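Local coordinates for zinc-binding protein TroA (Treponema pallidum, PDB 1K0F), which binds zinc with high affinity and specificity in the periplasm and delivers it to the membrane permease of the TroABC import system, at residues Val5-Gly10 / Val24-Leu29; Ala52-Tyr57 / Glu119-Leu124; Met30-Asp35 / Met250-Thr255. One frame throughout, in Å; residues are numbered along the deposited sequence.

Contact 1 (Val5-Gly10 / Val24-Leu29); sequences VVTTIG and VHLKGL
Val5-Thr7 and the strand 25-28 are neighbouring parallel strands, the two beta elements of a right-handed beta-alpha-beta crossover whose helix, 10-20, packs on one face of the sheet. Strand 25-28 is an edge strand of the four-stranded parallel sheet, and 4-7 lies between it and 54-57. Four backbone hydrogen bonds make the ladder. Val5 N donates to His25 O at 2.8 Å, Val5 O receives Lys27 N, Thr7 N reaches Lys27 O, and Leu29 N closes the row on Thr7 O at 2.7 Å. Val5 and Thr7 thus turn both their N-H and C=O groups to this edge, while Val6 bonds through its backbone to Leu54 and Leu56 on the inner side. Leu26 adds a CA-H...O contact to Val5 O.

The side chains of Val5, Thr7 and Leu26 lie on the face covered by helix 10-20. Here Leu26 CD1 crosses toward the methyl CG2 of Thr7 at 3.8 Å, and Val24, just before its strand, sets CB and CG2 beside Val5 CG2. The other face carries Val6 and Lys27, whose chains run side by side; helix 43-51 closes it, and Trp48 makes a cation-pi contact with the ammonium end of Lys27. Beyond the paired residues the chain turns a corner at Thr8 and again at Leu29. Thr8 OG1 turns from this strand pair to Glu63 OE2, its hydrogen-bond partner. Leu29 folds back over the strand end: with CG anti to its own carbonyl carbon (chi1 -79°), its branch comes to rest against Val6, CG 3.6 Å and CD1 3.7 Å from Val6 CG1.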
loop_
_atom_site.group_PDB
_atom_site.type_symbol
_atom_site.label_atom_id
_atom_site.label_comp_id
_atom_site.label_asym_id
_atom_site.label_seq_id
_atom_site.Cartn_x
_atom_site.Cartn_y
_atom_site.Cartn_z
ATOM N N VAL A 5 -17.827 3.644 -10.072
ATOM C CA VAL A 5 -16.830 2.689 -9.618
ATOM C C VAL A 5 -16.501 3.136 -8.208
ATOM O O VAL A 5 -16.382 4.332 -7.951
ATOM C CB VAL A 5 -15.534 2.749 -10.458
ATOM C CG1 VAL A 5 -14.430 1.925 -9.787
ATOM C CG2 VAL A 5 -15.808 2.245 -11.869
ATOM N N VAL A 6 -16.369 2.197 -7.284
ATOM C CA VAL A 6 -16.042 2.572 -5.917
ATOM C C VAL A 6 -14.921 1.701 -5.423
ATOM O O VAL A 6 -15.023 0.478 -5.431
ATOM C CB VAL A 6 -17.244 2.421 -4.963
ATOM C CG1 VAL A 6 -16.766 2.518 -3.510
ATOM C CG2 VAL A 6 -18.282 3.514 -5.248
ATOM N N THR A 7 -13.845 2.343 -4.991
ATOM C CA THR A 7 -12.688 1.613 -4.508
ATOM C C THR A 7 -12.365 1.963 -3.063
ATOM O O THR A 7 -12.822 2.976 -2.532
ATOM C CB THR A 7 -11.454 1.905 -5.384
ATOM O OG1 THR A 7 -10.799 3.080 -4.902
ATOM C CG2 THR A 7 -11.861 2.115 -6.831
ATOM N N THR A 8 -11.561 1.112 -2.443
ATOM C CA THR A 8 -11.165 1.299 -1.068
ATOM C C THR A 8 -9.876 2.094 -0.991
ATOM O O THR A 8 -9.901 3.313 -0.956
ATOM C CB THR A 8 -10.983 -0.059 -0.401
ATOM O OG1 THR A 8 -10.196 -0.896 -1.258
ATOM C CG2 THR A 8 -12.338 -0.733 -0.177
ATOM N N ILE A 9 -8.746 1.406 -0.954
ATOM C CA ILE A 9 -7.448 2.075 -0.879
ATOM C C ILE A 9 -7.176 2.899 -2.139
ATOM O O ILE A 9 -7.542 2.496 -3.251
ATOM C CB ILE A 9 -6.328 1.050 -0.696
ATOM C CG1 ILE A 9 -6.381 0.034 -1.841
ATOM C CG2 ILE A 9 -6.499 0.343 0.636
ATOM C CD1 ILE A 9 -5.195 -0.887 -1.879
ATOM N N GLY A 10 -6.537 4.053 -1.957
ATOM C CA GLY A 10 -6.251 4.929 -3.080
ATOM C C GLY A 10 -5.481 4.291 -4.226
ATOM O O GLY A 10 -5.615 4.702 -5.381
ATOM N N VAL A 24 -15.725 7.065 -16.099
ATOM C CA VAL A 24 -16.469 6.572 -14.957
ATOM C C VAL A 24 -16.485 7.624 -13.880
ATOM O O VAL A 24 -15.729 8.590 -13.919
ATOM C CB VAL A 24 -15.863 5.245 -14.355
ATOM C CG1 VAL A 24 -15.605 4.243 -15.451
ATOM C CG2 VAL A 24 -14.572 5.532 -13.594
ATOM N N HIS A 25 -17.390 7.446 -12.937
ATOM C CA HIS A 25 -17.466 8.339 -11.812
ATOM C C HIS A 25 -16.737 7.491 -10.791
ATOM O O HIS A 25 -17.117 6.340 -10.562
ATOM C CB HIS A 25 -18.917 8.565 -11.420
ATOM C CG HIS A 25 -19.596 9.599 -12.253
ATOM N ND1 HIS A 25 -20.593 9.293 -13.155
ATOM C CD2 HIS A 25 -19.415 10.940 -12.335
ATOM C CE1 HIS A 25 -20.999 10.405 -13.752
ATOM N NE2 HIS A 25 -20.299 11.416 -13.273
ATOM N N LEU A 26 -15.676 8.031 -10.204
ATOM C CA LEU A 26 -14.897 7.270 -9.245
ATOM C C LEU A 26 -14.919 7.832 -7.839
ATOM O O LEU A 26 -14.825 9.028 -7.631
ATOM C CB LEU A 26 -13.453 7.164 -9.730
ATOM C CG LEU A 26 -12.356 6.948 -8.683
ATOM C CD1 LEU A 26 -12.573 5.624 -7.957
ATOM C CD2 LEU A 26 -10.996 6.967 -9.374
ATOM N N LYS A 27 -15.040 6.946 -6.867
ATOM C CA LYS A 27 -15.055 7.370 -5.487
ATOM C C LYS A 27 -14.018 6.585 -4.690
ATOM O O LYS A 27 -14.140 5.369 -4.512
ATOM C CB LYS A 27 -16.460 7.174 -4.896
ATOM C CG LYS A 27 -16.517 7.229 -3.368
ATOM C CD LYS A 27 -16.714 8.657 -2.870
ATOM C CE LYS A 27 -16.013 8.918 -1.521
ATOM N NZ LYS A 27 -17.001 9.206 -0.449
ATOM N N GLY A 28 -12.985 7.281 -4.235
ATOM C CA GLY A 28 -11.957 6.638 -3.439
ATOM C C GLY A 28 -12.436 6.642 -2.000
ATOM O O GLY A 28 -12.469 7.690 -1.355
ATOM N N LEU A 29 -12.822 5.474 -1.493
ATOM C CA LEU A 29 -13.322 5.365 -0.122
ATOM C C LEU A 29 -12.295 5.649 0.974
ATOM O O LEU A 29 -12.629 6.241 2.001
ATOM C CB LEU A 29 -13.921 3.984 0.108
ATOM C CG LEU A 29 -15.331 3.833 -0.465
ATOM C CD1 LEU A 29 -15.992 2.604 0.144
ATOM C CD2 LEU A 29 -16.138 5.091 -0.180
#

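Contact 2 (Ala52-Tyr57 / Glu119-Leu124); sequences ADLILY and ESLCKL
Strand 54-57 is an inner strand of the four-stranded parallel sheet, and here it meets the C-terminal end of helix 107-124, which runs antiparallel to it (173° between the short axes, 9.6 Å apart). No hydrogen bond crosses between the two segments; leucine side chains fill the gap. Leu54 carries most of it. Its CB lies 3.4 Å from Leu124 CD2, its CD2 meets Leu121 CD2, and its CD1 reaches Ser120 CB at 3.8 Å, so one side chain spans a full turn of the helix.

This is the alpha-on-beta layering of an alpha/beta sandwich: helix 107-124 shares this face with helix 10-20, whose Ile12 and Val16 touch Leu56, and Val5 of the next strand meets Leu121 and Leu124 as well. Leu54 and Leu121 cross at about a right angle, whereas Leu54 and Leu124 meet more obliquely. With CG anti to the backbone N (chi1 -179°), the isobutyl end of Leu124 reaches the start of the strand, where its methyls part: CD2 over Leu54, and CD1 3.4 Å from Asp53 CB. The carboxylate of Asp53 has its own partner in Leu4 N, bonded through OD2. Further along the strand, Leu56 CD2 rests 3.8 Å from Ser120 OG, a hydroxyl weakly hydrogen-bonded to Ala116 O one turn back in the helix.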
loop_
_atom_site.group_PDB
_atom_site.type_symbol
_atom_site.label_atom_id
_atom_site.label_comp_id
_atom_site.label_asym_id
_atom_site.label_seq_id
_atom_site.Cartn_x
_atom_site.Cartn_y
_atom_site.Cartn_z
ATOM N N ALA A 52 -22.798 1.808 -6.411
ATOM C CA ALA A 52 -21.678 1.507 -7.293
ATOM C C ALA A 52 -22.036 0.422 -8.290
ATOM O O ALA A 52 -22.821 -0.475 -8.002
ATOM C CB ALA A 52 -20.470 1.082 -6.479
ATOM N N ASP A 53 -21.473 0.530 -9.483
ATOM C CA ASP A 53 -21.689 -0.462 -10.518
ATOM C C ASP A 53 -20.488 -1.391 -10.456
ATOM O O ASP A 53 -20.541 -2.536 -10.901
ATOM C CB ASP A 53 -21.747 0.207 -11.886
ATOM C CG ASP A 53 -22.786 1.279 -11.949
ATOM O OD1 ASP A 53 -23.933 1.001 -11.519
ATOM O OD2 ASP A 53 -22.462 2.384 -12.422
ATOM N N LEU A 54 -19.404 -0.877 -9.887
ATOM C CA LEU A 54 -18.174 -1.639 -9.755
ATOM C C LEU A 54 -17.490 -1.323 -8.440
ATOM O O LEU A 54 -17.128 -0.181 -8.187
ATOM C CB LEU A 54 -17.230 -1.298 -10.908
ATOM C CG LEU A 54 -15.789 -1.771 -10.762
ATOM C CD1 LEU A 54 -15.772 -3.286 -10.798
ATOM C CD2 LEU A 54 -14.930 -1.196 -11.871
ATOM N N ILE A 55 -17.325 -2.333 -7.598
ATOM C CA ILE A 55 -16.648 -2.140 -6.325
ATOM C C ILE A 55 -15.285 -2.816 -6.409
ATOM O O ILE A 55 -15.179 -3.983 -6.797
ATOM C CB ILE A 55 -17.429 -2.739 -5.145
ATOM C CG1 ILE A 55 -18.643 -1.864 -4.823
ATOM C CG2 ILE A 55 -16.527 -2.812 -3.918
ATOM C CD1 ILE A 55 -19.568 -2.478 -3.794
ATOM N N LEU A 56 -14.248 -2.062 -6.047
ATOM C CA LEU A 56 -12.878 -2.552 -6.101
ATOM C C LEU A 56 -12.170 -2.482 -4.758
ATOM O O LEU A 56 -12.190 -1.459 -4.072
ATOM C CB LEU A 56 -12.076 -1.758 -7.139
ATOM C CG LEU A 56 -12.391 -2.035 -8.613
ATOM C CD1 LEU A 56 -11.482 -1.193 -9.496
ATOM C CD2 LEU A 56 -12.217 -3.513 -8.911
ATOM N N TYR A 57 -11.539 -3.589 -4.396
ATOM C CA TYR A 57 -10.800 -3.670 -3.158
ATOM C C TYR A 57 -9.650 -4.663 -3.304
ATOM O O TYR A 57 -9.638 -5.505 -4.206
ATOM C CB TYR A 57 -11.730 -4.058 -2.003
ATOM C CG TYR A 57 -12.304 -5.462 -2.046
ATOM C CD1 TYR A 57 -13.248 -5.830 -3.008
ATOM C CD2 TYR A 57 -11.959 -6.401 -1.065
ATOM C CE1 TYR A 57 -13.830 -7.081 -2.989
ATOM C CE2 TYR A 57 -12.541 -7.661 -1.040
ATOM C CZ TYR A 57 -13.474 -7.995 -2.002
ATOM O OH TYR A 57 -14.028 -9.257 -1.980
ATOM N N GLU A 119 -9.342 -5.069 -16.151
ATOM C CA GLU A 119 -10.310 -6.053 -16.628
ATOM C C GLU A 119 -11.692 -5.913 -15.986
ATOM O O GLU A 119 -12.690 -6.353 -16.553
ATOM C CB GLU A 119 -9.778 -7.472 -16.397
ATOM C CG GLU A 119 -8.821 -7.946 -17.479
ATOM C CD GLU A 119 -8.236 -9.306 -17.185
ATOM O OE1 GLU A 119 -7.488 -9.824 -18.039
ATOM O OE2 GLU A 119 -8.526 -9.852 -16.100
ATOM N N SER A 120 -11.748 -5.321 -14.797
ATOM C CA SER A 120 -13.019 -5.121 -14.111
ATOM C C SER A 120 -13.732 -3.971 -14.817
ATOM O O SER A 120 -14.935 -4.026 -15.100
ATOM C CB SER A 120 -12.777 -4.746 -12.649
ATOM O OG SER A 120 -12.817 -5.887 -11.820
ATOM N N LEU A 121 -12.964 -2.925 -15.101
ATOM C CA LEU A 121 -13.486 -1.751 -15.780
ATOM C C LEU A 121 -14.040 -2.140 -17.148
ATOM O O LEU A 121 -15.085 -1.646 -17.566
ATOM C CB LEU A 121 -12.382 -0.698 -15.931
ATOM C CG LEU A 121 -11.882 -0.033 -14.639
ATOM C CD1 LEU A 121 -10.817 0.997 -14.984
ATOM C CD2 LEU A 121 -13.048 0.626 -13.892
ATOM N N CYS A 122 -13.339 -3.035 -17.837
ATOM C CA CYS A 122 -13.773 -3.488 -19.153
ATOM C C CYS A 122 -15.089 -4.233 -19.013
ATOM O O CYS A 122 -16.019 -4.025 -19.789
ATOM C CB CYS A 122 -12.726 -4.415 -19.777
ATOM S SG CYS A 122 -11.221 -3.613 -20.351
ATOM N N LYS A 123 -15.148 -5.111 -18.018
ATOM C CA LYS A 123 -16.347 -5.897 -17.738
ATOM C C LYS A 123 -17.489 -4.937 -17.442
ATOM O O LYS A 123 -18.620 -5.171 -17.842
ATOM C CB LYS A 123 -16.120 -6.804 -16.524
ATOM C CG LYS A 123 -15.675 -8.227 -16.839
ATOM C CD LYS A 123 -14.932 -8.336 -18.161
ATOM C CE LYS A 123 -14.140 -9.626 -18.230
ATOM N NZ LYS A 123 -14.195 -10.246 -19.579
ATOM N N LEU A 124 -17.176 -3.855 -16.740
ATOM C CA LEU A 124 -18.169 -2.849 -16.398
ATOM C C LEU A 124 -18.598 -2.078 -17.658
ATOM O O LEU A 124 -19.789 -1.887 -17.902
ATOM C CB LEU A 124 -17.586 -1.899 -15.348
ATOM C CG LEU A 124 -18.456 -0.765 -14.812
ATOM C CD1 LEU A 124 -19.609 -1.331 -14.003
ATOM C CD2 LEU A 124 -17.589 0.159 -13.955
#

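Contact 3 (Met30-Asp35 / Met250-Thr255); sequences MGPGVD and MGDAGT
Two irregular loops meet here, each bent by a type II beta turn, Gly31 to Val34 in one and Asp252 to Thr255 in the other. Their backbones come nearest at Pro32 and Gly251, with the CA atoms 5.2 Å apart. Each turn has a glycine with positive phi at its third position, Gly33 and Gly254. The second turn is doubly fastened: Asp252 O accepts both Thr255 N and, at 2.7 Å, Thr255 OG1, the hydroxyl lying in the carbonyl plane on a lone pair.

No hydrogen bond links the loops. Their closest backbone approach is a CA-H...O contact, Pro32 CA to Met250 O at 3.2 Å, bent to 137° at the hydrogen. Met250 O also lies 3.4 Å from Pro32 CB, so this carbonyl oxygen meets the proline at the root of its ring.

Loop 30-35 follows strand 25-28 in the N-terminal lobe and loop 250-255 follows strand 240-245 in the C-terminal lobe, so the contact bridges the lobes, as in the two-lobed metal-binding proteins of this family, which hold the metal between them. Asp248 and His37, which bind zinc in the loaded protein, flank the loops; here the site is empty and the protein is closed. Asp35 OD1 lies close to Asp248 OD2, two acidic groups side by side, and takes a weak hydrogen bond from His37 N, while Asp35 OD2 is hydrogen-bonded to Thr190 OG1.

At the outer end, the Pro32 ring and the side chain of Asp252 cross at about a right angle. Asp252 CG is anti to its carbonyl carbon (chi1 -61°), a torsion that carries the carboxylate toward the proline. There Asp252 OD1 stands 3.1 Å from Pro32 CG, with Pro32 CB a little farther off, while Gly251 O approaches the same CG.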
loop_
_atom_site.group_PDB
_atom_site.type_symbol
_atom_site.label_atom_id
_atom_site.label_comp_id
_atom_site.label_asym_id
_atom_site.label_seq_id
_atom_site.Cartn_x
_atom_site.Cartn_y
_atom_site.Cartn_z
ATOM N N MET A 30 -11.057 5.220 0.761
ATOM C CA MET A 30 -10.012 5.440 1.750
ATOM C C MET A 30 -8.965 6.407 1.201
ATOM O O MET A 30 -8.229 6.081 0.270
ATOM C CB MET A 30 -9.372 4.112 2.120
ATOM C CG MET A 30 -10.335 2.946 2.120
ATOM S SD MET A 30 -9.433 1.464 2.467
ATOM C CE MET A 30 -10.638 0.513 3.373
ATOM N N GLY A 31 -8.909 7.600 1.781
ATOM C CA GLY A 31 -7.966 8.597 1.308
ATOM C C GLY A 31 -6.675 8.735 2.101
ATOM O O GLY A 31 -6.370 7.919 2.979
ATOM N N PRO A 32 -5.887 9.769 1.795
ATOM C CA PRO A 32 -4.627 9.970 2.502
ATOM C C PRO A 32 -4.789 9.751 4.003
ATOM O O PRO A 32 -5.874 9.934 4.552
ATOM C CB PRO A 32 -4.254 11.418 2.169
ATOM C CG PRO A 32 -5.383 11.968 1.322
ATOM C CD PRO A 32 -6.122 10.801 0.779
ATOM N N GLY A 33 -3.703 9.351 4.654
ATOM C CA GLY A 33 -3.750 9.126 6.086
ATOM C C GLY A 33 -4.807 8.136 6.544
ATOM O O GLY A 33 -5.145 8.105 7.727
ATOM N N VAL A 34 -5.322 7.325 5.620
ATOM C CA VAL A 34 -6.350 6.330 5.942
ATOM C C VAL A 34 -5.875 4.859 6.008
ATOM O O VAL A 34 -5.414 4.283 5.017
ATOM C CB VAL A 34 -7.526 6.418 4.943
ATOM C CG1 VAL A 34 -8.417 5.185 5.055
ATOM C CG2 VAL A 34 -8.328 7.673 5.211
ATOM N N ASP A 35 -6.023 4.254 7.187
ATOM C CA ASP A 35 -5.634 2.871 7.392
ATOM C C ASP A 35 -6.777 1.956 7.026
ATOM O O ASP A 35 -7.776 1.882 7.737
ATOM C CB ASP A 35 -5.256 2.622 8.850
ATOM C CG ASP A 35 -4.778 1.203 9.090
ATOM O OD1 ASP A 35 -5.125 0.310 8.290
ATOM O OD2 ASP A 35 -4.053 0.984 10.079
ATOM N N MET A 250 -2.196 6.611 0.156
ATOM C CA MET A 250 -1.454 7.465 -0.762
ATOM C C MET A 250 -1.469 8.912 -0.313
ATOM O O MET A 250 -2.009 9.248 0.745
ATOM C CB MET A 250 -2.064 7.397 -2.158
ATOM C CG MET A 250 -1.771 6.135 -2.919
ATOM S SD MET A 250 -2.016 6.407 -4.669
ATOM C CE MET A 250 -3.494 7.422 -4.664
ATOM N N GLY A 251 -0.880 9.766 -1.139
ATOM C CA GLY A 251 -0.859 11.180 -0.827
ATOM C C GLY A 251 -2.178 11.802 -1.244
ATOM O O GLY A 251 -3.101 11.080 -1.642
ATOM N N ASP A 252 -2.273 13.129 -1.154
ATOM C CA ASP A 252 -3.494 13.845 -1.524
ATOM C C ASP A 252 -3.724 13.845 -3.025
ATOM O O ASP A 252 -2.781 14.005 -3.806
ATOM C CB ASP A 252 -3.429 15.294 -1.058
ATOM C CG ASP A 252 -3.293 15.413 0.430
ATOM O OD1 ASP A 252 -4.087 14.793 1.171
ATOM O OD2 ASP A 252 -2.382 16.144 0.855
ATOM N N ALA A 253 -4.981 13.674 -3.424
ATOM C CA ALA A 253 -5.325 13.669 -4.837
ATOM C C ALA A 253 -4.809 14.980 -5.412
ATOM O O ALA A 253 -4.967 16.036 -4.795
ATOM C CB ALA A 253 -6.835 13.572 -5.013
ATOM N N GLY A 254 -4.178 14.910 -6.582
ATOM C CA GLY A 254 -3.646 16.107 -7.204
ATOM C C GLY A 254 -2.155 16.284 -6.964
ATOM O O GLY A 254 -1.522 17.146 -7.586
ATOM N N THR A 255 -1.596 15.479 -6.059
ATOM C CA THR A 255 -0.165 15.539 -5.750
ATOM C C THR A 255 0.483 14.326 -6.391
ATOM O O THR A 255 -0.207 13.369 -6.730
ATOM C CB THR A 255 0.111 15.501 -4.222
ATOM O OG1 THR A 255 -0.106 14.176 -3.724
ATOM C CG2 THR A 255 -0.801 16.470 -3.487
#

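Contacts 1 and 2 are buried and share a sheet: strands 4-7 and 54-57 are neighbours in it, and the two contacts meet there. Their chemistry differs with direction. Contact 1 runs within the sheet and is held by backbone hydrogen bonds, whereas contact 2 runs from the sheet to a helix and rests on apolar side chains. Contact 3, partly exposed and much smaller, brings loops together with carbonyl and carboxylate oxygens against a proline. It continues from contact 1 through the Thr8 O to Met30 N pair, a probable hydrogen bond, but does not touch contact 2, which lies away from the zinc site.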